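Local atomic coordinates of thiosulfate sulfurtransferase (Pseudomonas aeruginosa, PDB entry 1YT8), a protein that probably transfers sulfur from thiosulfate to cyanide, as a sulfurtransferase built from repeated rhodanese-like domains. Residues L388-S401 and I409-K421. Residues are numbered along the deposited sequence; the frame is centred on the assembly and turned at random.
Sequences LGEPGTRVLDFTAS and IPGAAWVLRSQLK
Leu388 begins the contact by setting CD1 against CG2 of Ile409, the two side chains crossing at about a right angle. Farther along, a water bridges the strand start to the type II turn 409-412, accepting from Arg394 NH1 and Val395 N and donating to Gly411 O. Val395 lays CG1 on Ala412 CB (3.7 Å), and its carbonyl O takes the N-H of Ala413 at 2.8 Å. Leu396 shares a sheet face with Ala413, and its CD2 reaches Val415 CG1; Leu424 and Leu427 of helix 420-427 cover this side. Asp397 N donates to Ala413 O, nearly straight at 174°, and Asp397 O receives Val415 N (3.2 Å). The Asp397 carboxylate lies beside its own carbonyl carbon and reaches forward along the chain: OD1 accepts from Thr399 N, which comes from above the carboxylate plane, in an Asx turn, while OD2 is joined through a water to Ile409 N. Phe398 has Val415 CG2 over one ring face, a CH-pi contact 3.8 Å from the centroid, and Arg417 CB at its edge. With CG anti to the backbone N (chi1 -180°), Trp414 directs NE1 in its ring plane to Thr399 O (2.7 Å). Ser401 CB sits over the six-membered ring, 3.7 Å from its centroid. Strand 393-397, helix 401-406 and edge strand 413-414 thus form a parallel beta-alpha-beta unit of the rhodanese-like fold.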
loop_
_atom_site.group_PDB
_atom_site.type_symbol
_atom_site.label_atom_id
_atom_site.label_comp_id
_atom_site.label_asym_id
_atom_site.label_seq_id
_atom_site.Cartn_x
_atom_site.Cartn_y
_atom_site.Cartn_z
ATOM N N LEU A 388 -8.704 31.697 18.847
ATOM C CA LEU A 388 -10.004 31.038 18.814
ATOM C C LEU A 388 -10.976 31.540 19.878
ATOM O O LEU A 388 -12.148 31.155 19.885
ATOM C CB LEU A 388 -9.818 29.523 18.940
ATOM C CG LEU A 388 -9.106 28.875 17.746
ATOM C CD1 LEU A 388 -8.847 27.400 18.020
ATOM C CD2 LEU A 388 -9.960 29.045 16.496
ATOM N N GLY A 389 -10.488 32.398 20.768
ATOM C CA GLY A 389 -11.334 32.946 21.815
ATOM C C GLY A 389 -12.301 33.981 21.267
ATOM O O GLY A 389 -13.229 34.407 21.955
ATOM N N GLU A 390 -12.075 34.389 20.024
ATOM C CA GLU A 390 -12.920 35.367 19.348
ATOM C C GLU A 390 -13.195 34.849 17.942
ATOM O O GLU A 390 -12.397 34.095 17.389
ATOM C CB GLU A 390 -12.205 36.717 19.245
ATOM C CG GLU A 390 -11.764 37.317 20.571
ATOM C CD GLU A 390 -12.926 37.584 21.506
ATOM O OE1 GLU A 390 -13.907 38.224 21.065
ATOM O OE2 GLU A 390 -12.857 37.160 22.681
ATOM N N PRO A 391 -14.329 35.240 17.343
ATOM C CA PRO A 391 -14.618 34.763 15.989
ATOM C C PRO A 391 -13.698 35.410 14.957
ATOM O O PRO A 391 -13.059 36.426 15.238
ATOM C CB PRO A 391 -16.082 35.149 15.793
ATOM C CG PRO A 391 -16.206 36.402 16.617
ATOM C CD PRO A 391 -15.451 36.034 17.876
ATOM N N GLY A 392 -13.623 34.813 13.771
ATOM C CA GLY A 392 -12.786 35.361 12.720
ATOM C C GLY A 392 -11.643 34.465 12.273
ATOM O O GLY A 392 -11.066 34.679 11.205
ATOM N N THR A 393 -11.303 33.467 13.082
ATOM C CA THR A 393 -10.215 32.564 12.735
ATOM C C THR A 393 -10.750 31.233 12.230
ATOM O O THR A 393 -11.492 30.547 12.937
ATOM C CB THR A 393 -9.297 32.292 13.945
ATOM O OG1 THR A 393 -8.695 33.519 14.377
ATOM C CG2 THR A 393 -8.201 31.305 13.573
ATOM N N ARG A 394 -10.375 30.872 11.006
ATOM C CA ARG A 394 -10.809 29.608 10.421
ATOM C C ARG A 394 -9.667 28.599 10.436
ATOM O O ARG A 394 -8.582 28.853 9.903
ATOM C CB ARG A 394 -11.298 29.808 8.983
ATOM C CG ARG A 394 -11.683 28.506 8.273
ATOM C CD ARG A 394 -12.832 27.794 8.990
ATOM N NE ARG A 394 -14.113 28.450 8.753
ATOM C CZ ARG A 394 -15.238 28.167 9.406
ATOM N NH1 ARG A 394 -15.251 27.236 10.350
ATOM N NH2 ARG A 394 -16.355 28.809 9.102
ATOM N N VAL A 395 -9.909 27.460 11.068
ATOM C CA VAL A 395 -8.903 26.411 11.142
ATOM C C VAL A 395 -9.270 25.313 10.154
ATOM O O VAL A 395 -10.378 24.783 10.189
ATOM C CB VAL A 395 -8.827 25.806 12.557
ATOM C CG1 VAL A 395 -7.835 24.645 12.577
ATOM C CG2 VAL A 395 -8.404 26.879 13.556
ATOM N N LEU A 396 -8.334 24.990 9.266
ATOM C CA LEU A 396 -8.533 23.950 8.264
ATOM C C LEU A 396 -7.643 22.760 8.607
ATOM O O LEU A 396 -6.434 22.918 8.786
ATOM C CB LEU A 396 -8.168 24.481 6.874
ATOM C CG LEU A 396 -8.906 25.737 6.410
ATOM C CD1 LEU A 396 -8.498 26.061 4.974
ATOM C CD2 LEU A 396 -10.416 25.515 6.505
ATOM N N ASP A 397 -8.244 21.574 8.690
ATOM C CA ASP A 397 -7.523 20.347 9.026
ATOM C C ASP A 397 -7.347 19.482 7.774
ATOM O O ASP A 397 -8.326 19.037 7.180
ATOM C CB ASP A 397 -8.311 19.564 10.083
ATOM C CG ASP A 397 -7.458 18.552 10.824
ATOM O OD1 ASP A 397 -6.405 18.140 10.287
ATOM O OD2 ASP A 397 -7.852 18.159 11.945
ATOM N N PHE A 398 -6.096 19.235 7.394
ATOM C CA PHE A 398 -5.779 18.445 6.206
ATOM C C PHE A 398 -5.488 16.966 6.463
ATOM O O PHE A 398 -5.226 16.212 5.518
ATOM C CB PHE A 398 -4.583 19.076 5.484
ATOM C CG PHE A 398 -4.897 20.397 4.840
ATOM C CD1 PHE A 398 -5.257 20.463 3.498
ATOM C CD2 PHE A 398 -4.876 21.570 5.586
ATOM C CE1 PHE A 398 -5.593 21.680 2.907
ATOM C CE2 PHE A 398 -5.213 22.793 5.004
ATOM C CZ PHE A 398 -5.571 22.847 3.663
ATOM N N THR A 399 -5.519 16.543 7.724
ATOM C CA THR A 399 -5.255 15.138 8.032
ATOM C C THR A 399 -6.358 14.275 7.411
ATOM O O THR A 399 -7.386 14.793 6.983
ATOM C CB THR A 399 -5.206 14.892 9.558
ATOM O OG1 THR A 399 -4.664 13.590 9.816
ATOM C CG2 THR A 399 -6.598 14.976 10.160
ATOM N N ALA A 400 -6.146 12.963 7.360
ATOM C CA ALA A 400 -7.146 12.065 6.785
ATOM C C ALA A 400 -8.457 12.195 7.554
ATOM O O ALA A 400 -8.449 12.367 8.777
ATOM C CB ALA A 400 -6.646 10.624 6.835
ATOM N N SER A 401 -9.580 12.114 6.842
ATOM C CA SER A 401 -10.886 12.251 7.480
ATOM C C SER A 401 -11.057 11.293 8.652
ATOM O O SER A 401 -11.694 11.638 9.651
ATOM C CB SER A 401 -12.022 12.049 6.462
ATOM O OG SER A 401 -12.084 10.717 5.986
ATOM N N ILE A 409 -8.645 19.738 16.605
ATOM C CA ILE A 409 -8.736 20.993 17.331
ATOM C C ILE A 409 -10.191 21.451 17.295
ATOM O O ILE A 409 -10.830 21.426 16.244
ATOM C CB ILE A 409 -7.823 22.050 16.675
ATOM C CG1 ILE A 409 -6.375 21.554 16.707
ATOM C CG2 ILE A 409 -7.959 23.387 17.391
ATOM C CD1 ILE A 409 -5.389 22.420 15.930
ATOM N N PRO A 410 -10.744 21.867 18.447
ATOM C CA PRO A 410 -12.138 22.321 18.503
ATOM C C PRO A 410 -12.453 23.396 17.464
ATOM O O PRO A 410 -11.746 24.402 17.370
ATOM C CB PRO A 410 -12.272 22.843 19.931
ATOM C CG PRO A 410 -11.335 21.961 20.690
ATOM C CD PRO A 410 -10.123 21.934 19.781
ATOM N N GLY A 411 -13.512 23.171 16.688
ATOM C CA GLY A 411 -13.907 24.129 15.671
ATOM C C GLY A 411 -13.252 23.945 14.308
ATOM O O GLY A 411 -13.684 24.554 13.330
ATOM N N ALA A 412 -12.215 23.117 14.236
ATOM C CA ALA A 412 -11.520 22.882 12.973
ATOM C C ALA A 412 -12.449 22.291 11.916
ATOM O O ALA A 412 -13.358 21.518 12.230
ATOM C CB ALA A 412 -10.331 21.955 13.196
ATOM N N ALA A 413 -12.224 22.669 10.660
ATOM C CA ALA A 413 -13.024 22.160 9.553
ATOM C C ALA A 413 -12.165 21.191 8.744
ATOM O O ALA A 413 -11.035 21.511 8.380
ATOM C CB ALA A 413 -13.489 23.315 8.659
ATOM N N TRP A 414 -12.688 19.998 8.479
ATOM C CA TRP A 414 -11.927 19.037 7.692
ATOM C C TRP A 414 -12.075 19.390 6.215
ATOM O O TRP A 414 -13.169 19.721 5.749
ATOM C CB TRP A 414 -12.418 17.602 7.922
ATOM C CG TRP A 414 -11.631 16.614 7.114
ATOM C CD1 TRP A 414 -10.357 16.185 7.359
ATOM C CD2 TRP A 414 -12.024 16.016 5.873
ATOM N NE1 TRP A 414 -9.930 15.360 6.343
ATOM C CE2 TRP A 414 -10.932 15.240 5.418
ATOM C CE3 TRP A 414 -13.192 16.064 5.098
ATOM C CZ2 TRP A 414 -10.973 14.513 4.218
ATOM C CZ3 TRP A 414 -13.234 15.340 3.902
ATOM C CH2 TRP A 414 -12.127 14.576 3.477
ATOM N N VAL A 415 -10.973 19.312 5.479
ATOM C CA VAL A 415 -10.990 19.634 4.060
ATOM C C VAL A 415 -10.101 18.710 3.239
ATOM O O VAL A 415 -9.212 18.039 3.769
ATOM C CB VAL A 415 -10.490 21.079 3.797
ATOM C CG1 VAL A 415 -11.370 22.087 4.519
ATOM C CG2 VAL A 415 -9.051 21.214 4.259
ATOM N N LEU A 416 -10.368 18.689 1.941
ATOM C CA LEU A 416 -9.591 17.927 0.976
ATOM C C LEU A 416 -8.734 18.985 0.299
ATOM O O LEU A 416 -9.258 19.988 -0.184
ATOM C CB LEU A 416 -10.494 17.289 -0.079
ATOM C CG LEU A 416 -11.250 16.005 0.253
ATOM C CD1 LEU A 416 -12.151 15.636 -0.922
ATOM C CD2 LEU A 416 -10.253 14.886 0.545
ATOM N N ARG A 417 -7.427 18.779 0.264
ATOM C CA ARG A 417 -6.563 19.754 -0.374
ATOM C C ARG A 417 -6.913 19.904 -1.854
ATOM O O ARG A 417 -6.750 20.980 -2.433
ATOM C CB ARG A 417 -5.097 19.344 -0.230
ATOM C CG ARG A 417 -4.140 20.347 -0.850
ATOM C CD ARG A 417 -2.708 19.899 -0.721
ATOM N NE ARG A 417 -1.808 20.741 -1.500
ATOM C CZ ARG A 417 -0.638 20.330 -1.973
ATOM N NH1 ARG A 417 -0.231 19.087 -1.742
ATOM N NH2 ARG A 417 0.118 21.154 -2.691
ATOM N N SER A 418 -7.415 18.825 -2.449
ATOM C CA SER A 418 -7.777 18.804 -3.864
ATOM C C SER A 418 -9.070 19.544 -4.193
ATOM O O SER A 418 -9.385 19.748 -5.363
ATOM C CB SER A 418 -7.893 17.355 -4.355
ATOM O OG SER A 418 -8.959 16.679 -3.709
ATOM N N GLN A 419 -9.814 19.939 -3.163
ATOM C CA GLN A 419 -11.074 20.651 -3.358
ATOM C C GLN A 419 -11.166 21.883 -2.461
ATOM O O GLN A 419 -12.224 22.180 -1.900
ATOM C CB GLN A 419 -12.252 19.707 -3.072
ATOM C CG GLN A 419 -12.323 18.513 -4.017
ATOM C CD GLN A 419 -13.551 17.647 -3.798
ATOM O OE1 GLN A 419 -14.569 18.107 -3.273
ATOM N NE2 GLN A 419 -13.471 16.391 -4.224
ATOM N N LEU A 420 -10.059 22.609 -2.345
ATOM C CA LEU A 420 -10.013 23.795 -1.501
ATOM C C LEU A 420 -10.924 24.937 -1.944
ATOM O O LEU A 420 -11.498 25.630 -1.104
ATOM C CB LEU A 420 -8.573 24.302 -1.382
ATOM C CG LEU A 420 -7.666 23.546 -0.406
ATOM C CD1 LEU A 420 -6.239 24.051 -0.535
ATOM C CD2 LEU A 420 -8.177 23.740 1.024
ATOM N N LYS A 421 -11.059 25.144 -3.249
ATOM C CA LYS A 421 -11.908 26.228 -3.730
ATOM C C LYS A 421 -13.316 26.061 -3.175
ATOM O O LYS A 421 -13.882 26.983 -2.582
ATOM C CB LYS A 421 -11.956 26.244 -5.259
ATOM C CG LYS A 421 -12.795 27.379 -5.832
ATOM C CD LYS A 421 -12.784 27.360 -7.353
ATOM C CE LYS A 421 -13.541 28.549 -7.936
ATOM N NZ LYS A 421 -14.985 28.534 -7.571
HETATM O O HOH W 1 -12.641 26.862 12.095
HETATM O O HOH W 2 -7.132 19.466 14.201
HETATM O O HOH W 3 -7.631 16.003 3.972
#